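Side-chain contacts in nickel ABC transporter (Nickel-binding protein) (Bacillus halodurans, PDB 3T66), which probably captures a nickel complex or peptide-like solute outside the membrane and delivers it to an ABC transporter, as do other family 5 solute-binding proteins: residues 13-18 / 466-471; 189-194 / 479-484; 459-464 / 471-476. All blocks are in the same frame, centred on the assembly; numbering follows the deposited sequence.

Contact 1: 13-18 / 466-471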
loop_
_atom_site.group_PDB
_atom_site.type_symbol
_atom_site.label_atom_id
_atom_site.label_comp_id
_atom_site.label_asym_id
_atom_site.label_seq_id
_atom_site.Cartn_x
_atom_site.Cartn_y
_atom_site.Cartn_z
ATOM N N LYS A 13 25.101 -18.096 12.461
ATOM C CA LYS A 13 23.673 -17.789 12.243
ATOM C C LYS A 13 23.381 -17.085 10.921
ATOM O O LYS A 13 23.708 -15.896 10.745
ATOM C CB LYS A 13 23.082 -17.021 13.423
ATOM C CG LYS A 13 22.326 -17.916 14.391
ATOM C CD LYS A 13 22.506 -17.471 15.820
ATOM C CE LYS A 13 21.397 -18.028 16.664
ATOM N NZ LYS A 13 21.072 -17.089 17.751
ATOM N N HIS A 14 22.758 -17.834 10.002
ATOM C CA HIS A 14 22.562 -17.346 8.646
ATOM C C HIS A 14 21.156 -17.521 8.106
ATOM O O HIS A 14 20.523 -18.523 8.376
ATOM C CB HIS A 14 23.539 -18.023 7.727
ATOM C CG HIS A 14 23.527 -17.476 6.346
ATOM N ND1 HIS A 14 24.123 -16.274 6.027
ATOM C CD2 HIS A 14 22.995 -17.962 5.198
ATOM C CE1 HIS A 14 23.958 -16.040 4.737
ATOM N NE2 HIS A 14 23.290 -17.054 4.209
ATOM N N ILE A 15 20.707 -16.544 7.327
ATOM C CA ILE A 15 19.361 -16.502 6.804
ATOM C C ILE A 15 19.459 -16.172 5.350
ATOM O O ILE A 15 20.068 -15.163 4.987
ATOM C CB ILE A 15 18.502 -15.404 7.485
ATOM C CG1 ILE A 15 18.023 -15.867 8.875
ATOM C CG2 ILE A 15 17.358 -14.989 6.612
ATOM C CD1 ILE A 15 16.661 -16.496 8.967
ATOM N N HIS A 16 18.875 -17.036 4.518
ATOM C CA HIS A 16 18.793 -16.788 3.099
ATOM C C HIS A 16 17.374 -16.459 2.777
ATOM O O HIS A 16 16.471 -17.296 2.939
ATOM C CB HIS A 16 19.222 -17.992 2.290
ATOM C CG HIS A 16 19.312 -17.713 0.821
ATOM N ND1 HIS A 16 19.436 -18.714 -0.128
ATOM C CD2 HIS A 16 19.253 -16.545 0.134
ATOM C CE1 HIS A 16 19.480 -18.167 -1.330
ATOM N NE2 HIS A 16 19.372 -16.854 -1.197
ATOM N N PHE A 17 17.199 -15.227 2.325
ATOM C CA PHE A 17 15.898 -14.671 2.041
ATOM C C PHE A 17 15.917 -14.403 0.573
ATOM O O PHE A 17 16.915 -13.917 0.004
ATOM C CB PHE A 17 15.681 -13.405 2.860
ATOM C CG PHE A 17 14.531 -12.557 2.409
ATOM C CD1 PHE A 17 13.277 -12.720 2.953
ATOM C CD2 PHE A 17 14.708 -11.550 1.486
ATOM C CE1 PHE A 17 12.224 -11.915 2.553
ATOM C CE2 PHE A 17 13.660 -10.764 1.092
ATOM C CZ PHE A 17 12.429 -10.945 1.622
ATOM N N LEU A 18 14.808 -14.787 -0.034
ATOM C CA LEU A 18 14.696 -14.877 -1.484
ATOM C C LEU A 18 13.531 -14.050 -1.978
ATOM O O LEU A 18 12.349 -14.357 -1.715
ATOM C CB LEU A 18 14.560 -16.324 -1.952
ATOM C CG LEU A 18 14.438 -16.505 -3.477
ATOM C CD1 LEU A 18 15.507 -15.729 -4.364
ATOM C CD2 LEU A 18 14.348 -18.009 -3.832
ATOM N N ASN A 466 11.095 -24.001 11.259
ATOM C CA ASN A 466 11.936 -24.610 12.288
ATOM C C ASN A 466 13.319 -23.995 12.363
ATOM O O ASN A 466 14.034 -24.166 13.340
ATOM C CB ASN A 466 11.999 -26.145 12.103
ATOM C CG ASN A 466 10.594 -26.851 12.330
ATOM O OD1 ASN A 466 10.526 -28.077 12.456
ATOM N ND2 ASN A 466 9.492 -26.063 12.387
ATOM N N LYS A 467 13.690 -23.278 11.317
ATOM C CA LYS A 467 14.924 -22.538 11.337
ATOM C C LYS A 467 14.687 -21.098 11.777
ATOM O O LYS A 467 15.481 -20.558 12.545
ATOM C CB LYS A 467 15.611 -22.577 9.972
ATOM C CG LYS A 467 16.982 -21.896 9.979
ATOM C CD LYS A 467 17.634 -21.844 8.599
ATOM C CE LYS A 467 19.082 -21.427 8.691
ATOM N NZ LYS A 467 19.613 -21.033 7.354
ATOM N N VAL A 468 13.588 -20.505 11.309
ATOM C CA VAL A 468 13.429 -19.061 11.269
ATOM C C VAL A 468 12.496 -18.607 12.357
ATOM O O VAL A 468 11.393 -19.121 12.462
ATOM C CB VAL A 468 12.877 -18.618 9.890
ATOM C CG1 VAL A 468 12.396 -17.198 9.927
ATOM C CG2 VAL A 468 13.918 -18.756 8.841
ATOM N N LYS A 469 12.922 -17.638 13.159
ATOM C CA LYS A 469 12.132 -17.197 14.327
ATOM C C LYS A 469 11.825 -15.746 14.177
ATOM O O LYS A 469 12.706 -15.010 13.759
ATOM C CB LYS A 469 12.905 -17.411 15.651
ATOM N N ASN A 470 10.602 -15.325 14.495
ATOM C CA ASN A 470 10.265 -13.895 14.505
ATOM C C ASN A 470 10.177 -13.266 13.153
ATOM O O ASN A 470 10.357 -12.064 13.009
ATOM C CB ASN A 470 11.306 -13.096 15.248
ATOM C CG ASN A 470 11.505 -13.574 16.634
ATOM O OD1 ASN A 470 10.628 -14.195 17.207
ATOM N ND2 ASN A 470 12.652 -13.269 17.208
ATOM N N TRP A 471 9.923 -14.036 12.120
ATOM C CA TRP A 471 9.600 -13.323 10.911
ATOM C C TRP A 471 8.275 -12.600 11.136
ATOM O O TRP A 471 7.298 -13.265 11.468
ATOM C CB TRP A 471 9.444 -14.273 9.744
ATOM C CG TRP A 471 8.896 -13.551 8.618
ATOM C CD1 TRP A 471 7.579 -13.451 8.275
ATOM C CD2 TRP A 471 9.629 -12.726 7.685
ATOM N NE1 TRP A 471 7.457 -12.644 7.158
ATOM C CE2 TRP A 471 8.703 -12.197 6.780
ATOM C CE3 TRP A 471 10.978 -12.401 7.526
ATOM C CZ2 TRP A 471 9.081 -11.362 5.747
ATOM C CZ3 TRP A 471 11.344 -11.596 6.480
ATOM C CH2 TRP A 471 10.412 -11.086 5.612
#
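The touching parts, residues 14-17 of the strand and 467-471 of the irregular segment, run 53° apart and come nearest at Ile15 and Val468, whose CA atoms are still 7.9 Å from each other, so the contact is made by side chains reaching across rather than by paired backbones. It packs the loop after the last strand, 451-464, against strand 14-19, the first of the chain, which pairs in parallel with 190-195 and 213-215. At one end Lys467 does the reaching. Its CG stands anti to the backbone N and the rest of the chain is extended, which carries NZ to the carbonyl of His14. The hydrogen bond from Lys467 NZ to His14 O is 2.9 Å long, and the ammonium sits 35° out of the carbonyl plane. The same NZ forms a salt bridge with Asp212, a charge partner that suits a long, flexible lysine at the partly exposed border of the contact.

Deeper in, the chemistry becomes apolar. The end of Ile15 bends toward the loop, and its CD1 meets CG2 of Val468 at 3.6 Å, the two branched side chains crossing at about a right angle. Ile213 of strand 213-215 touches both. Beyond them Phe17 meets the far end of the Trp471 indole, with Phe17 CE1 3.7 Å from Trp471 CH2. Their planes are only 23° apart, yet the rings are slid past one another, with 5.8 Å between centroids, and hardly overlap. Two large aromatics suit a place where a loop must span the wide gap to a strand.

The contact thus grades from a polar grip at its partly exposed end to buried hydrocarbon: the ammonium can satisfy a strand carbonyl and a carboxylate together, while the buried part relies on apolar packing.

Contact 2: 189-194 / 479-484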
loop_
_atom_site.group_PDB
_atom_site.type_symbol
_atom_site.label_atom_id
_atom_site.label_comp_id
_atom_site.label_asym_id
_atom_site.label_seq_id
_atom_site.Cartn_x
_atom_site.Cartn_y
_atom_site.Cartn_z
ATOM N N ASP A 189 24.318 -13.997 12.543
ATOM C CA ASP A 189 25.643 -13.811 12.061
ATOM C C ASP A 189 25.661 -13.167 10.662
ATOM O O ASP A 189 26.434 -12.291 10.418
ATOM C CB ASP A 189 26.489 -15.076 12.299
ATOM C CG ASP A 189 26.827 -15.303 13.802
ATOM O OD1 ASP A 189 27.329 -14.391 14.429
ATOM O OD2 ASP A 189 26.617 -16.372 14.388
ATOM N N SER A 190 24.780 -13.572 9.755
ATOM C CA SER A 190 24.724 -12.990 8.398
ATOM C C SER A 190 23.449 -13.236 7.574
ATOM O O SER A 190 22.724 -14.140 7.849
ATOM C CB SER A 190 25.884 -13.510 7.601
ATOM O OG SER A 190 25.571 -14.789 7.127
ATOM N N VAL A 191 23.198 -12.459 6.527
ATOM C CA VAL A 191 22.023 -12.701 5.650
ATOM C C VAL A 191 22.415 -12.628 4.198
ATOM O O VAL A 191 23.094 -11.670 3.772
ATOM C CB VAL A 191 20.919 -11.609 5.767
ATOM C CG1 VAL A 191 19.782 -11.860 4.793
ATOM C CG2 VAL A 191 20.404 -11.501 7.158
ATOM N N THR A 192 21.955 -13.632 3.446
ATOM C CA THR A 192 21.912 -13.554 1.997
ATOM C C THR A 192 20.528 -13.127 1.562
ATOM O O THR A 192 19.523 -13.774 1.886
ATOM C CB THR A 192 22.292 -14.885 1.348
ATOM O OG1 THR A 192 23.551 -15.329 1.876
ATOM C CG2 THR A 192 22.425 -14.737 -0.153
ATOM N N PHE A 193 20.502 -12.023 0.825
ATOM C CA PHE A 193 19.276 -11.438 0.272
ATOM C C PHE A 193 19.385 -11.546 -1.222
ATOM O O PHE A 193 20.182 -10.833 -1.819
ATOM C CB PHE A 193 19.185 -9.936 0.653
ATOM C CG PHE A 193 17.850 -9.299 0.372
ATOM C CD1 PHE A 193 17.443 -9.025 -0.926
ATOM C CD2 PHE A 193 17.026 -8.923 1.411
ATOM C CE1 PHE A 193 16.202 -8.408 -1.179
ATOM C CE2 PHE A 193 15.790 -8.310 1.176
ATOM C CZ PHE A 193 15.380 -8.058 -0.121
ATOM N N SER A 194 18.591 -12.404 -1.827
ATOM C CA SER A 194 18.755 -12.634 -3.248
ATOM C C SER A 194 17.415 -12.602 -3.947
ATOM O O SER A 194 16.362 -12.740 -3.293
ATOM C CB SER A 194 19.392 -13.999 -3.469
ATOM O OG SER A 194 18.513 -14.950 -2.958
ATOM N N TYR A 479 9.266 -3.577 5.283
ATOM C CA TYR A 479 10.126 -4.144 6.281
ATOM C C TYR A 479 10.141 -5.637 6.196
ATOM O O TYR A 479 9.104 -6.288 6.244
ATOM C CB TYR A 479 9.711 -3.669 7.659
ATOM C CG TYR A 479 9.497 -2.212 7.663
ATOM C CD1 TYR A 479 10.540 -1.355 7.438
ATOM C CD2 TYR A 479 8.247 -1.680 7.827
ATOM C CE1 TYR A 479 10.348 0.011 7.416
ATOM C CE2 TYR A 479 8.051 -0.305 7.797
ATOM C CZ TYR A 479 9.112 0.515 7.591
ATOM O OH TYR A 479 8.938 1.864 7.542
ATOM N N MET A 480 11.346 -6.173 6.045
ATOM C CA MET A 480 11.527 -7.592 5.890
ATOM C C MET A 480 12.724 -8.005 6.681
ATOM O O MET A 480 12.565 -8.673 7.687
ATOM C CB MET A 480 11.668 -7.913 4.432
ATOM C CG MET A 480 10.629 -7.148 3.645
ATOM S SD MET A 480 10.468 -7.833 2.041
ATOM C CE MET A 480 9.252 -6.723 1.296
ATOM N N ILE A 481 13.925 -7.590 6.307
ATOM C CA ILE A 481 15.055 -8.052 7.099
ATOM C C ILE A 481 15.233 -7.018 8.201
ATOM O O ILE A 481 15.213 -5.832 7.899
ATOM C CB ILE A 481 16.358 -8.286 6.237
ATOM C CG1 ILE A 481 16.189 -9.383 5.164
ATOM C CG2 ILE A 481 17.547 -8.620 7.128
ATOM C CD1 ILE A 481 15.620 -10.680 5.667
ATOM N N THR A 482 15.343 -7.465 9.461
ATOM C CA THR A 482 15.353 -6.587 10.669
ATOM C C THR A 482 16.091 -7.245 11.823
ATOM O O THR A 482 16.229 -8.453 11.860
ATOM C CB THR A 482 13.919 -6.286 11.221
ATOM O OG1 THR A 482 13.422 -7.401 11.974
ATOM C CG2 THR A 482 12.942 -6.020 10.123
ATOM N N ASN A 483 16.504 -6.471 12.813
ATOM C CA ASN A 483 17.222 -7.014 13.977
ATOM C C ASN A 483 16.472 -8.101 14.738
ATOM O O ASN A 483 17.041 -8.854 15.482
ATOM C CB ASN A 483 17.634 -5.891 14.933
ATOM C CG ASN A 483 16.443 -5.070 15.446
ATOM O OD1 ASN A 483 15.306 -5.186 14.965
ATOM N ND2 ASN A 483 16.710 -4.230 16.445
ATOM N N GLN A 484 15.179 -8.208 14.546
ATOM C CA GLN A 484 14.447 -9.097 15.391
ATOM C C GLN A 484 14.623 -10.529 14.940
ATOM O O GLN A 484 14.678 -11.394 15.769
ATOM C CB GLN A 484 12.978 -8.646 15.510
ATOM C CG GLN A 484 12.774 -7.461 16.504
ATOM C CD GLN A 484 13.470 -7.692 17.874
ATOM O OE1 GLN A 484 13.242 -8.717 18.549
ATOM N NE2 GLN A 484 14.322 -6.744 18.282
#
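Ile481 meets Val191 and Phe193 in the tight part of this contact, a small buried cluster in which one loop residue faces two strand residues. The CA atoms of Val191 and Ile481 are 8.5 Å apart, a gap that only side chains bridge. Ile481 divides its branches between the partners: with CG1 beside the backbone N (chi1 -62°) and CG2 anti to it, one branch is sent toward each. Its CG2 approaches Val191 CG2 tip to tip at 4.1 Å, while its CG1 lies 3.9 Å from Phe193 CD2, in the plane of the ring at its edge. A beta-branched residue with two separate arms fits such a place.

Val191 and Phe193 lie two apart on strand 190-195, so both point to the same side, toward the loop. This strand runs parallel to 14-19 and antiparallel to 172-177, and the C-terminal loop after strand 451-464 packs over it here. The Phe193 ring also meets that of Phe17 and touches Ile35 and Arg38 of helix 35-38.

Farther along the loop the packing gives way to a partly exposed and then exposed turn, where polar side chains replace hydrocarbon. Thr482 OG1 accepts a bond from the backbone N of Gln484, 3.2 Å from that nitrogen with an N-H...O angle of 155°, forming an ST turn. Threonine suits this spot because its short hydroxyl can receive an N-H two residues on. Between these two residues, Asn483 ND2 bonds to the carbonyl of Gly184.

Contact 3: 459-464 / 471-476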
loop_
_atom_site.group_PDB
_atom_site.type_symbol
_atom_site.label_atom_id
_atom_site.label_comp_id
_atom_site.label_asym_id
_atom_site.label_seq_id
_atom_site.Cartn_x
_atom_site.Cartn_y
_atom_site.Cartn_z
ATOM N N ALA A 459 -0.255 -9.900 1.091
ATOM C CA ALA A 459 1.132 -10.210 0.841
ATOM C C ALA A 459 1.335 -11.534 1.507
ATOM O O ALA A 459 0.822 -11.781 2.619
ATOM C CB ALA A 459 2.038 -9.187 1.415
ATOM N N VAL A 460 2.061 -12.401 0.820
ATOM C CA VAL A 460 2.177 -13.771 1.294
ATOM C C VAL A 460 3.625 -14.118 1.419
ATOM O O VAL A 460 4.408 -13.764 0.543
ATOM C CB VAL A 460 1.532 -14.746 0.318
ATOM C CG1 VAL A 460 1.213 -16.033 1.026
ATOM C CG2 VAL A 460 0.269 -14.154 -0.268
ATOM N N VAL A 461 3.978 -14.785 2.512
ATOM C CA VAL A 461 5.344 -15.224 2.765
ATOM C C VAL A 461 5.354 -16.670 3.225
ATOM O O VAL A 461 4.569 -17.056 4.090
ATOM C CB VAL A 461 5.989 -14.362 3.848
ATOM C CG1 VAL A 461 7.212 -15.035 4.446
ATOM C CG2 VAL A 461 6.413 -13.092 3.259
ATOM N N ALA A 462 6.249 -17.473 2.679
ATOM C CA ALA A 462 6.451 -18.843 3.177
ATOM C C ALA A 462 7.879 -19.016 3.696
ATOM O O ALA A 462 8.841 -18.464 3.120
ATOM C CB ALA A 462 6.144 -19.864 2.077
ATOM N N TYR A 463 8.026 -19.768 4.779
ATOM C CA TYR A 463 9.357 -20.006 5.359
ATOM C C TYR A 463 9.492 -21.285 6.185
ATOM O O TYR A 463 8.487 -21.784 6.703
ATOM C CB TYR A 463 9.793 -18.821 6.215
ATOM C CG TYR A 463 9.032 -18.581 7.506
ATOM C CD1 TYR A 463 8.119 -17.524 7.613
ATOM C CD2 TYR A 463 9.277 -19.350 8.644
ATOM C CE1 TYR A 463 7.437 -17.252 8.826
ATOM C CE2 TYR A 463 8.595 -19.098 9.864
ATOM C CZ TYR A 463 7.680 -18.042 9.941
ATOM O OH TYR A 463 7.029 -17.774 11.124
ATOM N N ASP A 464 10.738 -21.773 6.319
ATOM C CA ASP A 464 11.111 -22.927 7.157
ATOM C C ASP A 464 10.826 -22.574 8.616
ATOM O O ASP A 464 11.575 -21.780 9.241
ATOM C CB ASP A 464 12.599 -23.232 6.924
ATOM C CG ASP A 464 13.177 -24.332 7.840
ATOM O OD1 ASP A 464 12.778 -24.533 9.021
ATOM O OD2 ASP A 464 14.121 -24.984 7.361
ATOM N N TRP A 471 9.923 -14.036 12.120
ATOM C CA TRP A 471 9.600 -13.323 10.911
ATOM C C TRP A 471 8.275 -12.600 11.136
ATOM O O TRP A 471 7.298 -13.265 11.468
ATOM C CB TRP A 471 9.444 -14.273 9.744
ATOM C CG TRP A 471 8.896 -13.551 8.618
ATOM C CD1 TRP A 471 7.579 -13.451 8.275
ATOM C CD2 TRP A 471 9.629 -12.726 7.685
ATOM N NE1 TRP A 471 7.457 -12.644 7.158
ATOM C CE2 TRP A 471 8.703 -12.197 6.780
ATOM C CE3 TRP A 471 10.978 -12.401 7.526
ATOM C CZ2 TRP A 471 9.081 -11.362 5.747
ATOM C CZ3 TRP A 471 11.344 -11.596 6.480
ATOM C CH2 TRP A 471 10.412 -11.086 5.612
ATOM N N VAL A 472 8.208 -11.281 10.972
ATOM C CA VAL A 472 6.884 -10.612 10.844
ATOM C C VAL A 472 6.725 -10.182 9.404
ATOM O O VAL A 472 7.650 -9.609 8.856
ATOM C CB VAL A 472 6.703 -9.380 11.796
ATOM N N THR A 473 5.591 -10.486 8.785
ATOM C CA THR A 473 5.234 -9.995 7.437
ATOM C C THR A 473 4.537 -8.617 7.542
ATOM O O THR A 473 3.391 -8.515 8.008
ATOM C CB THR A 473 4.230 -10.928 6.701
ATOM O OG1 THR A 473 4.464 -12.292 7.049
ATOM C CG2 THR A 473 4.311 -10.751 5.185
ATOM N N THR A 474 5.193 -7.565 7.074
ATOM C CA THR A 474 4.689 -6.219 7.339
ATOM C C THR A 474 3.743 -5.681 6.293
ATOM O O THR A 474 3.928 -5.911 5.100
ATOM C CB THR A 474 5.816 -5.235 7.422
ATOM O OG1 THR A 474 6.408 -5.084 6.123
ATOM C CG2 THR A 474 6.822 -5.726 8.455
ATOM N N ARG A 475 2.752 -4.923 6.748
ATOM C CA ARG A 475 1.722 -4.385 5.886
ATOM C C ARG A 475 2.207 -3.378 4.864
ATOM O O ARG A 475 1.699 -3.350 3.741
ATOM C CB ARG A 475 0.623 -3.793 6.735
ATOM C CG ARG A 475 -0.193 -4.891 7.364
ATOM C CD ARG A 475 -1.408 -4.346 8.085
ATOM N NE ARG A 475 -0.942 -3.797 9.324
ATOM C CZ ARG A 475 -0.967 -4.432 10.478
ATOM N NH1 ARG A 475 -1.516 -5.634 10.568
ATOM N NH2 ARG A 475 -0.467 -3.817 11.539
ATOM N N SER A 476 3.169 -2.538 5.233
ATOM C CA SER A 476 3.645 -1.523 4.314
ATOM C C SER A 476 4.422 -2.234 3.230
ATOM O O SER A 476 4.581 -1.749 2.102
ATOM C CB SER A 476 4.550 -0.568 5.045
ATOM O OG SER A 476 5.506 -1.288 5.791
#
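One face of the Trp471 indole receives Val461, whose CG1 lies 3.5 Å above the ring plane, displaced toward the rim, and 3.6 Å from Trp471 NE1. At the indole edge Thr473 OG1 lies close to the plane and accepts the NE1 hydrogen in a 3.0 Å bond, bent at 141°. Tyr463 approaches obliquely: its ring is turned 55° from that of Trp471, and Tyr463 CE1 rests 3.7 Å from Trp471 CB. Its first torsion (chi1 68°) places CG between the backbone N and the carbonyl carbon, swinging the phenol beside the indole.

These residues join the last strand, 451-464, to the loop that turns back over it. Val461 and Tyr463, two apart, face the same way, toward Trp471 and Thr473; between the facing backbones Val461 and Thr473 come nearest, 7.0 Å from CA to CA. Valine suits the middle because its two methyl branches serve two partners: CG1 takes the indole, and CG2 meets Thr473 CG2 at 3.7 Å. Threonine is equally two-sided, methyl to the valine and hydroxyl to the indole. Glu234 of strand 231-237 receives both Thr473 OG1 and Tyr463 OH, one on each carboxylate oxygen.

Overall arrangement
Contacts 1 and 2 have centres about 8 Å apart, and contact 3 lies about 12 Å from the first and 13 Å from the second, all on the same side of the chain's centre. Strands 14-19 and 190-195, which supply the first segments of contacts 1 and 2, are parallel neighbours, and strand 213-215 joins 14-19 to the final strand, 451-464, of contact 3. The second segments follow one another in the loop after that strand, as 466-471, 471-476 and 479-484, with Trp471 shared by contacts 1 and 3. Contacts 1 and 2 thereby bring sequence-distant parts together, packing the C-terminal segment along strand 14-19 near the start and 190-195 further on, while contact 3 folds it back on the strand it has just left.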